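Local coordinates for extracellular solute-binding protein, family 7 (Colwellia psychrerythraea, PDB 4PET) that probably serves as the periplasmic receptor of a TRAP transporter, binding pyruvate together with a calcium ion for uptake into the cell, at residues Lys32-Trp37 with Gly86-Gly91; Phe113-Ser118 with Asp334-Ile339. All blocks are in the same frame, centred on the assembly; numbering follows the deposited sequence.

Interaction 1 joins two neighbouring parallel strands of the five-stranded mixed sheet, whereas interaction 2 lays a loop, just before helix 117-126, against the long C-terminal helix 323-353. They share no secondary-structure element, and their centres lie about 30 Å apart on opposite sides of the chain's centre, although strand 90-93 and helix 117-126 follow each other in sequence. Both are mostly buried, each with a lysine at a more open margin. Backbone hydrogen bonds and a tyrosine ring dominate interaction 1; interaction 2 relies on a selenomethionine and the carbon chain of a lysine, beside the second subunit.

Interaction 1 of 2, residues Lys32-Trp37 with Gly86-Gly91; sequences KLAETW and GQYQMG
K32 and A34 lie over opposite faces of the Y88 ring where strands 29-35 and 90-93 pair in parallel within the mixed sheet of the solute-binding fold. Strand 90-93 follows helix 79-85 after a short turn, and in the pairing L33 is bridged with M90 and A34 with G91. A34 N donates to M90 O at 2.9 Å, and K32 O receives M90 N in its carbonyl plane at a longer 3.3 Å. A second, weak bond from Q89 N reaches the same oxygen.

The lysine can be followed outward. Its CB sits 3.8 Å from Y88 CD2. CG lies 3.7 Å from that same ring carbon and also passes Q89 OE1, a position reached because chi1 of 39° places CG between the backbone N and the carbonyl carbon. From there the extended chain crosses the tyrosine side chain at about a right angle; CE meets the backbone oxygen of Q87, and K32 NZ stands over the ring face in a cation-pi contact, 5.0 Å from the Y88 ring centroid. Lysine suits this partly exposed margin: its methylenes cover the aromatic surface while its charge stays near the outside.

Beyond the ring, the small A34 lets its methyl approach closely, with CB 3.6 Å from the Y88 ring centroid in a CH-pi contact. Y88 OH is bonded to D68 on strand 63-68, so the tyrosine is held at its far end too. L33 and M90 share the other sheet face, against M51 of helix 44-58, where their apolar chains suit the buried interior. In the turn just before strand 90-93, Q89 bends at chi2 (89°) and its OE1 accepts K32 N at 2.8 Å, nearly straight at 168°.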
loop_
_atom_site.group_PDB
_atom_site.type_symbol
_atom_site.label_atom_id
_atom_site.label_comp_id
_atom_site.label_asym_id
_atom_site.label_seq_id
_atom_site.Cartn_x
_atom_site.Cartn_y
_atom_site.Cartn_z
ATOM N N LYS A 32 7.392 -15.705 22.981
ATOM C CA LYS A 32 8.420 -15.883 21.965
ATOM C C LYS A 32 7.830 -16.065 20.577
ATOM O O LYS A 32 6.740 -16.639 20.387
ATOM C CB LYS A 32 9.383 -17.026 22.297
ATOM C CG LYS A 32 8.789 -18.232 22.902
ATOM C CD LYS A 32 9.868 -18.989 23.684
ATOM C CE LYS A 32 9.584 -20.475 23.760
ATOM N NZ LYS A 32 10.832 -21.264 24.015
ATOM N N LEU A 33 8.558 -15.542 19.600
ATOM C CA LEU A 33 8.137 -15.609 18.204
ATOM C C LEU A 33 9.201 -16.415 17.459
ATOM O O LEU A 33 10.396 -16.153 17.618
ATOM C CB LEU A 33 7.935 -14.217 17.611
ATOM C CG LEU A 33 7.586 -14.178 16.105
ATOM C CD1 LEU A 33 6.863 -12.873 15.795
ATOM C CD2 LEU A 33 8.804 -14.322 15.171
ATOM N N ALA A 34 8.777 -17.434 16.700
ATOM C CA ALA A 34 9.701 -18.146 15.809
ATOM C C ALA A 34 9.550 -17.642 14.387
ATOM O O ALA A 34 8.461 -17.675 13.825
ATOM C CB ALA A 34 9.443 -19.640 15.834
ATOM N N GLU A 35 10.647 -17.222 13.778
ATOM C CA GLU A 35 10.591 -16.759 12.390
ATOM C C GLU A 35 11.399 -17.688 11.468
ATOM O O GLU A 35 12.393 -18.238 11.885
ATOM C CB GLU A 35 11.038 -15.299 12.276
ATOM C CG GLU A 35 12.495 -14.965 12.701
ATOM C CD GLU A 35 12.808 -13.473 12.558
ATOM O OE1 GLU A 35 11.880 -12.720 12.174
ATOM O OE2 GLU A 35 13.970 -13.058 12.808
ATOM N N THR A 36 10.950 -17.837 10.220
ATOM C CA THR A 36 11.614 -18.648 9.241
ATOM C C THR A 36 13.024 -18.143 8.933
ATOM O O THR A 36 13.924 -18.944 8.677
ATOM C CB THR A 36 10.812 -18.684 7.939
ATOM O OG1 THR A 36 9.602 -19.426 8.152
ATOM C CG2 THR A 36 11.654 -19.331 6.766
ATOM N N TRP A 37 13.223 -16.830 8.989
ATOM C CA TRP A 37 14.432 -16.232 8.432
ATOM C C TRP A 37 15.591 -16.403 9.364
ATOM O O TRP A 37 15.388 -16.582 10.552
ATOM C CB TRP A 37 14.189 -14.734 8.147
ATOM C CG TRP A 37 12.738 -14.454 8.052
ATOM C CD1 TRP A 37 11.992 -13.754 8.930
ATOM C CD2 TRP A 37 11.836 -14.928 7.044
ATOM N NE1 TRP A 37 10.688 -13.731 8.527
ATOM C CE2 TRP A 37 10.560 -14.456 7.379
ATOM C CE3 TRP A 37 11.987 -15.713 5.906
ATOM C CZ2 TRP A 37 9.427 -14.746 6.613
ATOM C CZ3 TRP A 37 10.860 -16.002 5.147
ATOM C CH2 TRP A 37 9.603 -15.512 5.498
ATOM N N GLY A 86 1.837 -24.451 20.377
ATOM C CA GLY A 86 2.034 -23.450 21.402
ATOM C C GLY A 86 3.428 -23.458 22.025
ATOM O O GLY A 86 3.691 -22.705 22.971
ATOM N N GLN A 87 4.337 -24.296 21.519
ATOM C CA GLN A 87 5.725 -24.170 21.949
ATOM C C GLN A 87 6.215 -22.726 21.717
ATOM O O GLN A 87 6.986 -22.176 22.506
ATOM C CB GLN A 87 6.593 -25.137 21.189
ATOM C CG GLN A 87 8.048 -24.841 21.332
ATOM C CD GLN A 87 8.889 -25.953 20.746
ATOM O OE1 GLN A 87 8.360 -26.937 20.182
ATOM N NE2 GLN A 87 10.209 -25.807 20.863
ATOM N N TYR A 88 5.801 -22.140 20.607
ATOM C CA TYR A 88 5.930 -20.694 20.416
ATOM C C TYR A 88 4.543 -20.077 20.352
ATOM O O TYR A 88 3.636 -20.620 19.701
ATOM C CB TYR A 88 6.665 -20.351 19.107
ATOM C CG TYR A 88 8.174 -20.498 19.194
ATOM C CD1 TYR A 88 8.778 -21.739 19.044
ATOM C CD2 TYR A 88 8.985 -19.395 19.416
ATOM C CE1 TYR A 88 10.144 -21.883 19.137
ATOM C CE2 TYR A 88 10.351 -19.518 19.511
ATOM C CZ TYR A 88 10.926 -20.773 19.361
ATOM O OH TYR A 88 12.282 -20.925 19.451
ATOM N N GLN A 89 4.391 -18.906 20.962
ATOM C CA GLN A 89 3.104 -18.211 20.914
ATOM C C GLN A 89 2.864 -17.594 19.548
ATOM O O GLN A 89 1.726 -17.409 19.151
ATOM C CB GLN A 89 3.023 -17.140 22.005
ATOM C CG GLN A 89 2.956 -17.696 23.431
ATOM C CD GLN A 89 4.316 -17.928 24.084
ATOM O OE1 GLN A 89 5.377 -17.644 23.512
ATOM N NE2 GLN A 89 4.284 -18.442 25.302
HETATM N N MSE A 90 3.939 -17.256 18.837
HETATM C CA MSE A 90 3.821 -16.597 17.542
HETATM C C MSE A 90 4.841 -17.077 16.538
HETATM O O MSE A 90 5.892 -17.620 16.895
HETATM C CB MSE A 90 4.027 -15.071 17.682
HETATM C CG MSE A 90 2.994 -14.376 18.486
HETATM SE SE MSE A 90 3.452 -12.467 18.577
HETATM C CE MSE A 90 2.952 -12.117 16.749
ATOM N N GLY A 91 4.533 -16.840 15.269
ATOM C CA GLY A 91 5.485 -17.133 14.214
ATOM C C GLY A 91 5.429 -16.023 13.175
ATOM O O GLY A 91 4.493 -15.216 13.169
#

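Interaction 2 of 2, residues Phe113-Ser118 with Asp334-Ile339; sequences FGMIAS and DYKHQI
M115 reaches from the loop that leads into helix 117-126 to helix 323-353, its selenium meeting the Y335 ring in a Met-aromatic contact and the I339 methyl by apolar packing. This loop-on-helix packing joins the body of the solute-binding fold to its long C-terminal helix.

The tight part is buried. M115 SE approaches the edge of the Y335 ring near its plane, 3.8 Å from Y335 CD2, and lies 4.0 Å from I339 CG2. Since Y335 and I339 are one helical turn apart, they present adjoining surfaces to the same selenium. The M115 chain runs extended through chi2 (176°), which carries SE out to the helix, while M115 CG rests 3.9 Å from K336 CB. Methionine, for which selenomethionine stands here, suits such a site with its long, flexible, polarisable chain, since a ring edge and a branched aliphatic group must be met together. W123 of helix 117-126 also touches M115 and meets the Y335 ring edge-to-face, whereas Y335 OH is bonded to H278 of the second subunit.

Toward F113 the contact becomes looser. K336, partly exposed, sends its carbon chain past G114, with K336 CD 3.9 Å from G114 C. G114 O turns to other partners, R340 of the same chain and Y350 of the second subunit, which ties the loop to the dimer interface. Bends at chi3 (62°) and chi4 (137°) bring the end of the lysine to the preceding carbonyl, where K336 NZ makes a weak hydrogen bond to F113 O at 3.3 Å.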
loop_
_atom_site.group_PDB
_atom_site.type_symbol
_atom_site.label_atom_id
_atom_site.label_comp_id
_atom_site.label_asym_id
_atom_site.label_seq_id
_atom_site.Cartn_x
_atom_site.Cartn_y
_atom_site.Cartn_z
ATOM N N PHE A 113 -0.233 -14.580 -11.723
ATOM C CA PHE A 113 -1.196 -13.767 -12.461
ATOM C C PHE A 113 -2.304 -13.147 -11.590
ATOM O O PHE A 113 -3.297 -12.621 -12.101
ATOM C CB PHE A 113 -1.758 -14.577 -13.644
ATOM C CG PHE A 113 -0.685 -15.254 -14.434
ATOM C CD1 PHE A 113 0.162 -14.520 -15.249
ATOM C CD2 PHE A 113 -0.477 -16.601 -14.334
ATOM C CE1 PHE A 113 1.178 -15.139 -15.951
ATOM C CE2 PHE A 113 0.548 -17.224 -15.040
ATOM C CZ PHE A 113 1.355 -16.489 -15.852
ATOM N N GLY A 114 -2.083 -13.110 -10.283
ATOM C CA GLY A 114 -3.054 -12.527 -9.366
ATOM C C GLY A 114 -2.890 -11.049 -9.077
ATOM O O GLY A 114 -2.506 -10.244 -9.954
HETATM N N MSE A 115 -3.213 -10.672 -7.847
HETATM C CA MSE A 115 -3.310 -9.256 -7.494
HETATM C C MSE A 115 -1.980 -8.674 -7.105
HETATM O O MSE A 115 -1.123 -9.381 -6.562
HETATM C CB MSE A 115 -4.297 -9.060 -6.346
HETATM C CG MSE A 115 -5.708 -9.037 -6.853
HETATM SE SE MSE A 115 -7.025 -8.920 -5.434
HETATM C CE MSE A 115 -6.963 -10.738 -4.840
ATOM N N ILE A 116 -1.799 -7.390 -7.407
ATOM C CA ILE A 116 -0.652 -6.654 -6.869
ATOM C C ILE A 116 -0.932 -6.309 -5.435
ATOM O O ILE A 116 -2.045 -6.559 -4.936
ATOM C CB ILE A 116 -0.323 -5.407 -7.683
ATOM C CG1 ILE A 116 -1.480 -4.406 -7.685
ATOM C CG2 ILE A 116 -0.018 -5.830 -9.101
ATOM C CD1 ILE A 116 -1.144 -3.109 -8.456
ATOM N N ALA A 117 0.052 -5.721 -4.763
ATOM C CA ALA A 117 -0.036 -5.554 -3.314
ATOM C C ALA A 117 -1.206 -4.669 -2.885
ATOM O O ALA A 117 -1.931 -4.996 -1.939
ATOM C CB ALA A 117 1.276 -5.021 -2.744
ATOM N N SER A 118 -1.389 -3.540 -3.561
ATOM C CA SER A 118 -2.404 -2.596 -3.116
ATOM C C SER A 118 -3.783 -3.229 -3.278
ATOM O O SER A 118 -4.681 -3.005 -2.478
ATOM C CB SER A 118 -2.312 -1.315 -3.919
ATOM O OG SER A 118 -2.586 -1.600 -5.284
ATOM N N ASP A 334 -13.012 -13.241 -8.729
ATOM C CA ASP A 334 -14.012 -12.183 -8.860
ATOM C C ASP A 334 -13.462 -10.878 -8.324
ATOM O O ASP A 334 -13.680 -9.844 -8.924
ATOM C CB ASP A 334 -15.257 -12.495 -8.050
ATOM C CG ASP A 334 -16.014 -13.676 -8.575
ATOM O OD1 ASP A 334 -15.636 -14.170 -9.667
ATOM O OD2 ASP A 334 -16.971 -14.093 -7.877
ATOM N N TYR A 335 -12.779 -10.926 -7.181
ATOM C CA TYR A 335 -12.250 -9.705 -6.597
ATOM C C TYR A 335 -11.186 -9.090 -7.520
ATOM O O TYR A 335 -11.241 -7.896 -7.824
ATOM C CB TYR A 335 -11.744 -9.881 -5.164
ATOM C CG TYR A 335 -11.669 -8.523 -4.450
ATOM C CD1 TYR A 335 -12.788 -8.002 -3.790
ATOM C CD2 TYR A 335 -10.506 -7.737 -4.499
ATOM C CE1 TYR A 335 -12.747 -6.757 -3.174
ATOM C CE2 TYR A 335 -10.457 -6.497 -3.885
ATOM C CZ TYR A 335 -11.577 -6.008 -3.226
ATOM O OH TYR A 335 -11.526 -4.766 -2.631
ATOM N N LYS A 336 -10.260 -9.900 -8.015
ATOM C CA LYS A 336 -9.281 -9.392 -8.966
ATOM C C LYS A 336 -9.953 -8.751 -10.179
ATOM O O LYS A 336 -9.570 -7.661 -10.580
ATOM C CB LYS A 336 -8.293 -10.473 -9.383
ATOM C CG LYS A 336 -7.251 -9.946 -10.385
ATOM C CD LYS A 336 -6.372 -11.038 -10.919
ATOM C CE LYS A 336 -7.183 -12.065 -11.672
ATOM N NZ LYS A 336 -6.514 -12.466 -12.922
ATOM N N HIS A 337 -10.984 -9.386 -10.737
ATOM C CA HIS A 337 -11.655 -8.806 -11.901
ATOM C C HIS A 337 -12.185 -7.391 -11.583
ATOM O O HIS A 337 -12.107 -6.462 -12.417
ATOM C CB HIS A 337 -12.777 -9.737 -12.382
ATOM C CG HIS A 337 -13.635 -9.159 -13.464
ATOM N ND1 HIS A 337 -13.219 -9.065 -14.777
ATOM C CD2 HIS A 337 -14.887 -8.640 -13.429
ATOM C CE1 HIS A 337 -14.178 -8.517 -15.505
ATOM N NE2 HIS A 337 -15.203 -8.255 -14.712
ATOM N N GLN A 338 -12.717 -7.232 -10.374
ATOM C CA GLN A 338 -13.358 -5.992 -9.978
ATOM C C GLN A 338 -12.358 -4.887 -9.702
ATOM O O GLN A 338 -12.483 -3.778 -10.237
ATOM C CB GLN A 338 -14.200 -6.214 -8.741
ATOM C CG GLN A 338 -14.728 -4.940 -8.129
ATOM C CD GLN A 338 -15.727 -5.225 -7.043
ATOM O OE1 GLN A 338 -15.452 -5.042 -5.848
ATOM N NE2 GLN A 338 -16.889 -5.695 -7.446
ATOM N N ILE A 339 -11.353 -5.205 -8.888
ATOM C CA ILE A 339 -10.367 -4.199 -8.488
ATOM C C ILE A 339 -9.369 -3.880 -9.625
ATOM O O ILE A 339 -8.960 -2.734 -9.767
ATOM C CB ILE A 339 -9.636 -4.623 -7.183
ATOM C CG1 ILE A 339 -8.922 -3.440 -6.552
ATOM C CG2 ILE A 339 -8.628 -5.797 -7.423
ATOM C CD1 ILE A 339 -9.847 -2.423 -6.022
#